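Local coordinates for protein N-alpha-acetyltransferase 35, NatC auxiliary subunit (Saccharomyces cerevisiae, PDB 6YGA) that serves as the auxiliary subunit of the NatC N-terminal acetyltransferase, the complex that acetylates the N-terminal methionine of the L-A virus Gag protein, at residues D94-Q108 with I290-T302. Residues are numbered along the deposited sequence; the frame is centred on the assembly and turned at random.
Sequences DRLLRCVISWLNDYQ and ITKLPTDYSGFIT
The carboxylate of Asp94 is gripped by Tyr297 across the contact and by Arg98 one helical turn along its own helix. Tyr297 OH donates to Asp94 OD1 at 2.7 Å on the anti lone pair, with the ring turned only slightly from the carboxylate plane. Arg98 approaches side-on: NE and NH2 both reach Asp94 OD2 from one face of the carboxylate, NH2 at 3.2 Å in a salt bridge. Its remaining terminal nitrogen spans the contact, Arg98 NH1 meeting Pro294 O at 2.8 Å in the guanidinium plane, with an N-H...O angle of 161°. A bend at chi3 (-60°) folds the arginine so that one group serves both partners, which should fix its rotation and probably favours a charged Asp94.

Further along, Leu293 lays CD1 over one face of the Arg95 guanidinium and sets CD2 against Cys99 SG and Ser102 CB. Ile101, with CG1 beside its backbone N, places CD1 over the Phe300 ring, 3.8 Å from the centroid, a CH-pi contact; its CG2 branch meets Pro294 CG at 3.7 Å. Beyond it, Asn105 ND2 donates to Gly299 O at 3.2 Å, tilted from the carbonyl plane. Farther on, Thr291 OG1 donates to Gln108 OE1 at 2.8 Å, and a water links Ser102 OG to Thr291 O.

The 290-297 loop thus runs along helix 85-104 and leads into helix 298-311; the axes of 94-104 and 298-302 come within 9.9 Å and make an angle of 50°. Gln108 NE2 hydrogen-bonds Asn147 of the N-alpha-acetyltransferase 30 chain, placing this end at the subunit interface, while helix 142-167 packs on Leu96 and Val100, and helices 215-231 and 245-260 touch Tyr297 through Ile223, Ile226 and Val257.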
ATOM      1  N   ASP B  94      13.086 -27.135  -2.422  1.00 69.71           N
ATOM      2  CA  ASP B  94      13.709 -25.945  -1.854  1.00 69.48           C
ATOM      3  C   ASP B  94      13.299 -24.686  -2.606  1.00 68.17           C
ATOM      4  O   ASP B  94      12.906 -23.686  -1.996  1.00 67.12           O
ATOM      5  CB  ASP B  94      15.227 -26.097  -1.858  1.00 72.88           C
ATOM      6  CG  ASP B  94      15.938 -24.777  -1.686  1.00 73.65           C
ATOM      7  OD1 ASP B  94      15.795 -24.161  -0.611  1.00 72.57           O
ATOM      8  OD2 ASP B  94      16.638 -24.354  -2.630  1.00 75.55           O
ATOM      9  N   ARG B  95      13.390 -24.713  -3.938  1.00 68.26           N
ATOM     10  CA  ARG B  95      13.052 -23.527  -4.718  1.00 67.10           C
ATOM     11  C   ARG B  95      11.574 -23.185  -4.583  1.00 65.85           C
ATOM     12  O   ARG B  95      11.202 -22.005  -4.565  1.00 66.24           O
ATOM     13  CB  ARG B  95      13.432 -23.733  -6.183  1.00 69.32           C
ATOM     14  CG  ARG B  95      12.920 -22.641  -7.105  1.00 70.55           C
ATOM     15  CD  ARG B  95      13.793 -22.489  -8.333  1.00 73.83           C
ATOM     16  NE  ARG B  95      13.267 -21.462  -9.224  1.00 72.95           N
ATOM     17  CZ  ARG B  95      13.921 -20.967 -10.270  1.00 75.15           C
ATOM     18  NH1 ARG B  95      15.139 -21.401 -10.562  1.00 77.93           N
ATOM     19  NH2 ARG B  95      13.356 -20.033 -11.021  1.00 74.48           N
ATOM     20  N   LEU B  96      10.716 -24.201  -4.477  1.00 64.05           N
ATOM     21  CA  LEU B  96       9.293 -23.942  -4.292  1.00 61.21           C
ATOM     22  C   LEU B  96       9.030 -23.214  -2.978  1.00 59.42           C
ATOM     23  O   LEU B  96       8.211 -22.289  -2.929  1.00 58.59           O
ATOM     24  CB  LEU B  96       8.510 -25.251  -4.354  1.00 60.04           C
ATOM     25  CG  LEU B  96       7.003 -25.137  -4.120  1.00 56.25           C
ATOM     26  CD1 LEU B  96       6.342 -24.303  -5.207  1.00 53.39           C
ATOM     27  CD2 LEU B  96       6.373 -26.516  -4.037  1.00 56.36           C
ATOM     28  N   LEU B  97       9.720 -23.609  -1.904  1.00 58.68           N
ATOM     29  CA  LEU B  97       9.557 -22.918  -0.629  1.00 55.97           C
ATOM     30  C   LEU B  97      10.072 -21.486  -0.703  1.00 55.58           C
ATOM     31  O   LEU B  97       9.465 -20.574  -0.130  1.00 54.78           O
ATOM     32  CB  LEU B  97      10.266 -23.680   0.490  1.00 56.60           C
ATOM     33  CG  LEU B  97       9.529 -24.899   1.045  1.00 56.61           C
ATOM     34  CD1 LEU B  97      10.223 -25.434   2.290  1.00 58.80           C
ATOM     35  CD2 LEU B  97       8.082 -24.547   1.345  1.00 53.82           C
ATOM     36  N   ARG B  98      11.193 -21.265  -1.393  1.00 57.11           N
ATOM     37  CA  ARG B  98      11.674 -19.898  -1.552  1.00 57.56           C
ATOM     38  C   ARG B  98      10.794 -19.113  -2.518  1.00 60.44           C
ATOM     39  O   ARG B  98      10.742 -17.880  -2.441  1.00 60.78           O
ATOM     40  CB  ARG B  98      13.136 -19.894  -2.000  1.00 55.82           C
ATOM     41  CG  ARG B  98      14.094 -20.318  -0.892  1.00 55.83           C
ATOM     42  CD  ARG B  98      15.552 -20.344  -1.331  1.00 56.81           C
ATOM     43  NE  ARG B  98      15.796 -21.276  -2.426  1.00 55.65           N
ATOM     44  CZ  ARG B  98      16.197 -20.912  -3.640  1.00 57.71           C
ATOM     45  NH1 ARG B  98      16.407 -19.632  -3.916  1.00 56.00           N
ATOM     46  NH2 ARG B  98      16.395 -21.830  -4.576  1.00 53.47           N
ATOM     47  N   CYS B  99      10.087 -19.802  -3.419  1.00 61.37           N
ATOM     48  CA  CYS B  99       9.058 -19.131  -4.206  1.00 61.17           C
ATOM     49  C   CYS B  99       7.911 -18.665  -3.315  1.00 58.54           C
ATOM     50  O   CYS B  99       7.328 -17.600  -3.549  1.00 58.27           O
ATOM     51  CB  CYS B  99       8.543 -20.055  -5.310  1.00 64.34           C
ATOM     52  SG  CYS B  99       9.617 -20.180  -6.762  1.00 70.17           S
ATOM     53  N   VAL B 100       7.578 -19.449  -2.288  1.00 56.56           N
ATOM     54  CA  VAL B 100       6.553 -19.033  -1.331  1.00 54.53           C
ATOM     55  C   VAL B 100       6.980 -17.754  -0.620  1.00 54.30           C
ATOM     56  O   VAL B 100       6.177 -16.831  -0.437  1.00 53.15           O
ATOM     57  CB  VAL B 100       6.261 -20.171  -0.334  1.00 53.00           C
ATOM     58  CG1 VAL B 100       5.336 -19.692   0.777  1.00 50.52           C
ATOM     59  CG2 VAL B 100       5.657 -21.372  -1.053  1.00 51.73           C
ATOM     60  N   ILE B 101       8.254 -17.672  -0.229  1.00 53.89           N
ATOM     61  CA  ILE B 101       8.760 -16.484   0.454  1.00 51.30           C
ATOM     62  C   ILE B 101       8.738 -15.280  -0.480  1.00 48.84           C
ATOM     63  O   ILE B 101       8.297 -14.189  -0.101  1.00 46.80           O
ATOM     64  CB  ILE B 101      10.173 -16.748   1.004  1.00 53.41           C
ATOM     65  CG1 ILE B 101      10.144 -17.864   2.054  1.00 54.20           C
ATOM     66  CG2 ILE B 101      10.773 -15.476   1.588  1.00 53.63           C
ATOM     67  CD1 ILE B 101      11.520 -18.338   2.492  1.00 53.98           C
ATOM     68  N   SER B 102       9.212 -15.461  -1.717  1.00 49.78           N
ATOM     69  CA  SER B 102       9.212 -14.369  -2.687  1.00 49.78           C
ATOM     70  C   SER B 102       7.801 -13.845  -2.929  1.00 50.73           C
ATOM     71  O   SER B 102       7.599 -12.640  -3.124  1.00 48.03           O
ATOM     72  CB  SER B 102       9.846 -14.844  -3.996  1.00 49.57           C
ATOM     73  OG  SER B 102       9.942 -13.802  -4.949  1.00 49.57           O
ATOM     74  N   TRP B 103       6.810 -14.740  -2.905  1.00 50.70           N
ATOM     75  CA  TRP B 103       5.424 -14.350  -3.139  1.00 47.67           C
ATOM     76  C   TRP B 103       4.881 -13.506  -1.989  1.00 46.74           C
ATOM     77  O   TRP B 103       4.340 -12.416  -2.209  1.00 45.35           O
ATOM     78  CB  TRP B 103       4.578 -15.609  -3.346  1.00 45.48           C
ATOM     79  CG  TRP B 103       3.098 -15.397  -3.380  1.00 44.53           C
ATOM     80  CD1 TRP B 103       2.431 -14.327  -3.897  1.00 45.27           C
ATOM     81  CD2 TRP B 103       2.096 -16.288  -2.872  1.00 44.66           C
ATOM     82  NE1 TRP B 103       1.075 -14.494  -3.743  1.00 45.47           N
ATOM     83  CE2 TRP B 103       0.845 -15.690  -3.116  1.00 44.22           C
ATOM     84  CE3 TRP B 103       2.138 -17.531  -2.234  1.00 45.30           C
ATOM     85  CZ2 TRP B 103      -0.353 -16.291  -2.746  1.00 44.78           C
ATOM     86  CZ3 TRP B 103       0.949 -18.128  -1.868  1.00 46.39           C
ATOM     87  CH2 TRP B 103      -0.281 -17.508  -2.124  1.00 47.57           C
ATOM     88  N   LEU B 104       5.031 -13.985  -0.753  1.00 46.51           N
ATOM     89  CA  LEU B 104       4.410 -13.352   0.407  1.00 46.08           C
ATOM     90  C   LEU B 104       5.305 -12.305   1.063  1.00 45.46           C
ATOM     91  O   LEU B 104       4.835 -11.214   1.402  1.00 44.51           O
ATOM     92  CB  LEU B 104       4.019 -14.421   1.431  1.00 47.87           C
ATOM     93  CG  LEU B 104       3.159 -15.567   0.893  1.00 47.71           C
ATOM     94  CD1 LEU B 104       2.984 -16.661   1.936  1.00 46.08           C
ATOM     95  CD2 LEU B 104       1.811 -15.044   0.437  1.00 46.81           C
ATOM     96  N   ASN B 105       6.587 -12.623   1.266  1.00 44.11           N
ATOM     97  CA  ASN B 105       7.490 -11.686   1.930  1.00 43.08           C
ATOM     98  C   ASN B 105       7.923 -10.560   0.999  1.00 45.16           C
ATOM     99  O   ASN B 105       7.969  -9.396   1.413  1.00 47.81           O
ATOM    100  CB  ASN B 105       8.720 -12.424   2.467  1.00 43.64           C
ATOM    101  CG  ASN B 105       8.385 -13.392   3.586  1.00 42.63           C
ATOM    102  OD1 ASN B 105       7.657 -14.364   3.383  1.00 41.03           O
ATOM    103  ND2 ASN B 105       8.928 -13.140   4.771  1.00 44.25           N
ATOM    104  N   ASP B 106       8.247 -10.878  -0.254  1.00 45.65           N
ATOM    105  CA  ASP B 106       8.785  -9.899  -1.188  1.00 47.97           C
ATOM    106  C   ASP B 106       7.741  -9.369  -2.167  1.00 46.18           C
ATOM    107  O   ASP B 106       8.097  -8.636  -3.096  1.00 46.04           O
ATOM    108  CB  ASP B 106       9.970 -10.497  -1.949  1.00 51.81           C
ATOM    109  CG  ASP B 106      11.090 -10.953  -1.028  1.00 57.15           C
ATOM    110  OD1 ASP B 106      11.146 -10.478   0.128  1.00 58.97           O
ATOM    111  OD2 ASP B 106      11.920 -11.780  -1.463  1.00 60.70           O
ATOM    112  N   TYR B 107       6.468  -9.733  -1.988  1.00 45.56           N
ATOM    113  CA  TYR B 107       5.354  -9.148  -2.742  1.00 46.96           C
ATOM    114  C   TYR B 107       5.454  -9.438  -4.240  1.00 50.93           C
ATOM    115  O   TYR B 107       5.095  -8.602  -5.074  1.00 51.07           O
ATOM    116  CB  TYR B 107       5.255  -7.638  -2.500  1.00 46.20           C
ATOM    117  CG  TYR B 107       5.233  -7.225  -1.046  1.00 47.18           C
ATOM    118  CD1 TYR B 107       4.041  -7.184  -0.335  1.00 46.90           C
ATOM    119  CD2 TYR B 107       6.400  -6.853  -0.388  1.00 47.09           C
ATOM    120  CE1 TYR B 107       4.011  -6.801   0.994  1.00 44.94           C
ATOM    121  CE2 TYR B 107       6.382  -6.468   0.941  1.00 45.67           C
ATOM    122  CZ  TYR B 107       5.186  -6.443   1.627  1.00 44.24           C
ATOM    123  OH  TYR B 107       5.162  -6.061   2.949  1.00 43.92           O
ATOM    124  N   GLN B 108       5.938 -10.623  -4.596  1.00 49.16           N
ATOM    125  CA  GLN B 108       5.975 -10.991  -6.002  1.00 51.27           C
ATOM    126  C   GLN B 108       4.658 -11.644  -6.406  1.00 51.58           C
ATOM    127  O   GLN B 108       3.882 -12.107  -5.567  1.00 50.82           O
ATOM    128  CB  GLN B 108       7.147 -11.926  -6.303  1.00 51.30           C
ATOM    129  CG  GLN B 108       8.505 -11.278  -6.109  1.00 50.63           C
ATOM    130  CD  GLN B 108       8.583  -9.889  -6.717  1.00 51.73           C
ATOM    131  OE1 GLN B 108       8.541  -9.727  -7.938  1.00 52.22           O
ATOM    132  NE2 GLN B 108       8.699  -8.878  -5.863  1.00 50.49           N
ATOM    133  N   ILE B 290      10.738 -13.643 -14.049  1.00 67.43           N
ATOM    134  CA  ILE B 290      10.821 -14.166 -12.691  1.00 63.82           C
ATOM    135  C   ILE B 290      11.863 -13.372 -11.918  1.00 63.04           C
ATOM    136  O   ILE B 290      13.014 -13.246 -12.351  1.00 65.01           O
ATOM    137  CB  ILE B 290      11.161 -15.664 -12.699  1.00 63.82           C
ATOM    138  CG1 ILE B 290      10.092 -16.442 -13.469  1.00 61.38           C
ATOM    139  CG2 ILE B 290      11.308 -16.184 -11.269  1.00 62.86           C
ATOM    140  CD1 ILE B 290      10.219 -17.939 -13.356  1.00 61.25           C
ATOM    141  N   THR B 291      11.459 -12.833 -10.773  1.00 60.54           N
ATOM    142  CA  THR B 291      12.356 -12.045  -9.944  1.00 59.02           C
ATOM    143  C   THR B 291      13.297 -12.960  -9.169  1.00 56.85           C
ATOM    144  O   THR B 291      12.970 -14.114  -8.877  1.00 56.08           O
ATOM    145  CB  THR B 291      11.553 -11.165  -8.983  1.00 58.13           C
ATOM    146  OG1 THR B 291      10.502 -10.515  -9.707  1.00 60.54           O
ATOM    147  CG2 THR B 291      12.432 -10.101  -8.342  1.00 57.29           C
ATOM    148  N   LYS B 292      14.480 -12.435  -8.849  1.00 57.10           N
ATOM    149  CA  LYS B 292      15.456 -13.196  -8.081  1.00 60.55           C
ATOM    150  C   LYS B 292      14.863 -13.643  -6.750  1.00 59.19           C
ATOM    151  O   LYS B 292      14.251 -12.852  -6.028  1.00 58.93           O
ATOM    152  CB  LYS B 292      16.713 -12.359  -7.848  1.00 63.89           C
ATOM    153  CG  LYS B 292      17.751 -13.029  -6.958  1.00 65.82           C
ATOM    154  CD  LYS B 292      19.077 -12.290  -7.015  1.00 69.95           C
ATOM    155  CE  LYS B 292      20.096 -12.888  -6.054  1.00 73.71           C
ATOM    156  NZ  LYS B 292      19.729 -12.654  -4.629  1.00 73.79           N
ATOM    157  N   LEU B 293      15.047 -14.919  -6.436  1.00 58.85           N
ATOM    158  CA  LEU B 293      14.484 -15.516  -5.239  1.00 57.20           C
ATOM    159  C   LEU B 293      15.367 -15.232  -4.028  1.00 60.09           C
ATOM    160  O   LEU B 293      16.551 -14.917  -4.169  1.00 62.39           O
ATOM    161  CB  LEU B 293      14.333 -17.021  -5.435  1.00 56.11           C
ATOM    162  CG  LEU B 293      13.422 -17.466  -6.580  1.00 56.75           C
ATOM    163  CD1 LEU B 293      13.589 -18.953  -6.853  1.00 57.28           C
ATOM    164  CD2 LEU B 293      11.974 -17.142  -6.255  1.00 56.48           C
ATOM    165  N   PRO B 294      14.809 -15.324  -2.820  1.00 59.36           N
ATOM    166  CA  PRO B 294      15.644 -15.213  -1.619  1.00 60.07           C
ATOM    167  C   PRO B 294      16.683 -16.324  -1.576  1.00 64.81           C
ATOM    168  O   PRO B 294      16.498 -17.396  -2.157  1.00 65.96           O
ATOM    169  CB  PRO B 294      14.639 -15.346  -0.469  1.00 55.04           C
ATOM    170  CG  PRO B 294      13.337 -14.948  -1.060  1.00 53.37           C
ATOM    171  CD  PRO B 294      13.375 -15.396  -2.488  1.00 54.33           C
ATOM    172  N   THR B 295      17.784 -16.062  -0.873  1.00 67.54           N
ATOM    173  CA  THR B 295      18.877 -17.022  -0.788  1.00 71.85           C
ATOM    174  C   THR B 295      18.795 -17.924   0.438  1.00 71.64           C
ATOM    175  O   THR B 295      19.519 -18.924   0.497  1.00 73.43           O
ATOM    176  CB  THR B 295      20.231 -16.299  -0.790  1.00 75.91           C
ATOM    177  OG1 THR B 295      20.386 -15.562   0.430  1.00 77.74           O
ATOM    178  CG2 THR B 295      20.323 -15.338  -1.970  1.00 76.96           C
ATOM    179  N   ASP B 296      17.940 -17.606   1.410  1.00 69.90           N
ATOM    180  CA  ASP B 296      17.832 -18.397   2.630  1.00 69.42           C
ATOM    181  C   ASP B 296      16.365 -18.526   3.027  1.00 64.64           C
ATOM    182  O   ASP B 296      15.467 -18.007   2.357  1.00 60.37           O
ATOM    183  CB  ASP B 296      18.672 -17.787   3.763  1.00 72.48           C
ATOM    184  CG  ASP B 296      18.240 -16.374   4.139  1.00 73.39           C
ATOM    185  OD1 ASP B 296      17.169 -15.909   3.698  1.00 71.92           O
ATOM    186  OD2 ASP B 296      18.993 -15.721   4.893  1.00 75.48           O
ATOM    187  N   TYR B 297      16.127 -19.219   4.141  1.00 65.54           N
ATOM    188  CA  TYR B 297      14.787 -19.414   4.675  1.00 64.09           C
ATOM    189  C   TYR B 297      14.461 -18.450   5.810  1.00 63.35           C
ATOM    190  O   TYR B 297      13.543 -18.717   6.591  1.00 62.15           O
ATOM    191  CB  TYR B 297      14.605 -20.853   5.159  1.00 65.88           C
ATOM    192  CG  TYR B 297      14.411 -21.883   4.070  1.00 68.92           C
ATOM    193  CD1 TYR B 297      14.741 -21.611   2.748  1.00 70.12           C
ATOM    194  CD2 TYR B 297      13.886 -23.131   4.368  1.00 70.81           C
ATOM    195  CE1 TYR B 297      14.559 -22.560   1.759  1.00 71.63           C
ATOM    196  CE2 TYR B 297      13.701 -24.082   3.391  1.00 72.70           C
ATOM    197  CZ  TYR B 297      14.038 -23.794   2.089  1.00 72.45           C
ATOM    198  OH  TYR B 297      13.848 -24.751   1.120  1.00 71.94           O
ATOM    199  N   SER B 298      15.196 -17.339   5.922  1.00 63.83           N
ATOM    200  CA  SER B 298      14.946 -16.389   7.002  1.00 64.26           C
ATOM    201  C   SER B 298      13.550 -15.783   6.937  1.00 62.73           C
ATOM    202  O   SER B 298      13.033 -15.333   7.966  1.00 63.06           O
ATOM    203  CB  SER B 298      15.995 -15.275   6.981  1.00 64.99           C
ATOM    204  OG  SER B 298      17.241 -15.737   7.475  1.00 67.25           O
ATOM    205  N   GLY B 299      12.927 -15.763   5.757  1.00 59.91           N
ATOM    206  CA  GLY B 299      11.581 -15.226   5.651  1.00 59.17           C
ATOM    207  C   GLY B 299      10.557 -16.022   6.432  1.00 59.33           C
ATOM    208  O   GLY B 299       9.561 -15.466   6.908  1.00 59.54           O
ATOM    209  N   PHE B 300      10.779 -17.331   6.576  1.00 58.97           N
ATOM    210  CA  PHE B 300       9.879 -18.149   7.381  1.00 57.19           C
ATOM    211  C   PHE B 300       9.958 -17.765   8.852  1.00 54.93           C
ATOM    212  O   PHE B 300       8.956 -17.827   9.574  1.00 52.65           O
ATOM    213  CB  PHE B 300      10.204 -19.633   7.193  1.00 58.43           C
ATOM    214  CG  PHE B 300       9.795 -20.183   5.855  1.00 57.34           C
ATOM    215  CD1 PHE B 300       8.519 -19.964   5.359  1.00 54.17           C
ATOM    216  CD2 PHE B 300      10.688 -20.916   5.093  1.00 58.32           C
ATOM    217  CE1 PHE B 300       8.140 -20.473   4.128  1.00 53.36           C
ATOM    218  CE2 PHE B 300      10.315 -21.426   3.860  1.00 57.73           C
ATOM    219  CZ  PHE B 300       9.041 -21.203   3.378  1.00 54.29           C
ATOM    220  N   ILE B 301      11.146 -17.365   9.312  1.00 55.84           N
ATOM    221  CA  ILE B 301      11.306 -16.931  10.698  1.00 55.99           C
ATOM    222  C   ILE B 301      10.508 -15.658  10.947  1.00 54.67           C
ATOM    223  O   ILE B 301       9.799 -15.533  11.953  1.00 53.74           O
ATOM    224  CB  ILE B 301      12.797 -16.736  11.028  1.00 58.04           C
ATOM    225  CG1 ILE B 301      13.574 -18.036  10.799  1.00 61.21           C
ATOM    226  CG2 ILE B 301      12.971 -16.258  12.460  1.00 57.67           C
ATOM    227  CD1 ILE B 301      15.072 -17.906  11.023  1.00 62.43           C
ATOM    228  N   THR B 302      10.613 -14.691  10.030  1.00 53.69           N
ATOM    229  CA  THR B 302       9.833 -13.463  10.146  1.00 51.71           C
ATOM    230  C   THR B 302       8.339 -13.763  10.149  1.00 50.82           C
ATOM    231  O   THR B 302       7.581 -13.176  10.929  1.00 49.41           O
ATOM    232  CB  THR B 302      10.189 -12.509   9.004  1.00 49.67           C
ATOM    233  OG1 THR B 302      11.589 -12.205   9.052  1.00 54.04           O
ATOM    234  CG2 THR B 302       9.396 -11.216   9.116  1.00 44.79           C
TER
HETATM  235  O   HOH W   1      10.491 -14.463  -7.914  1.00 46.33           O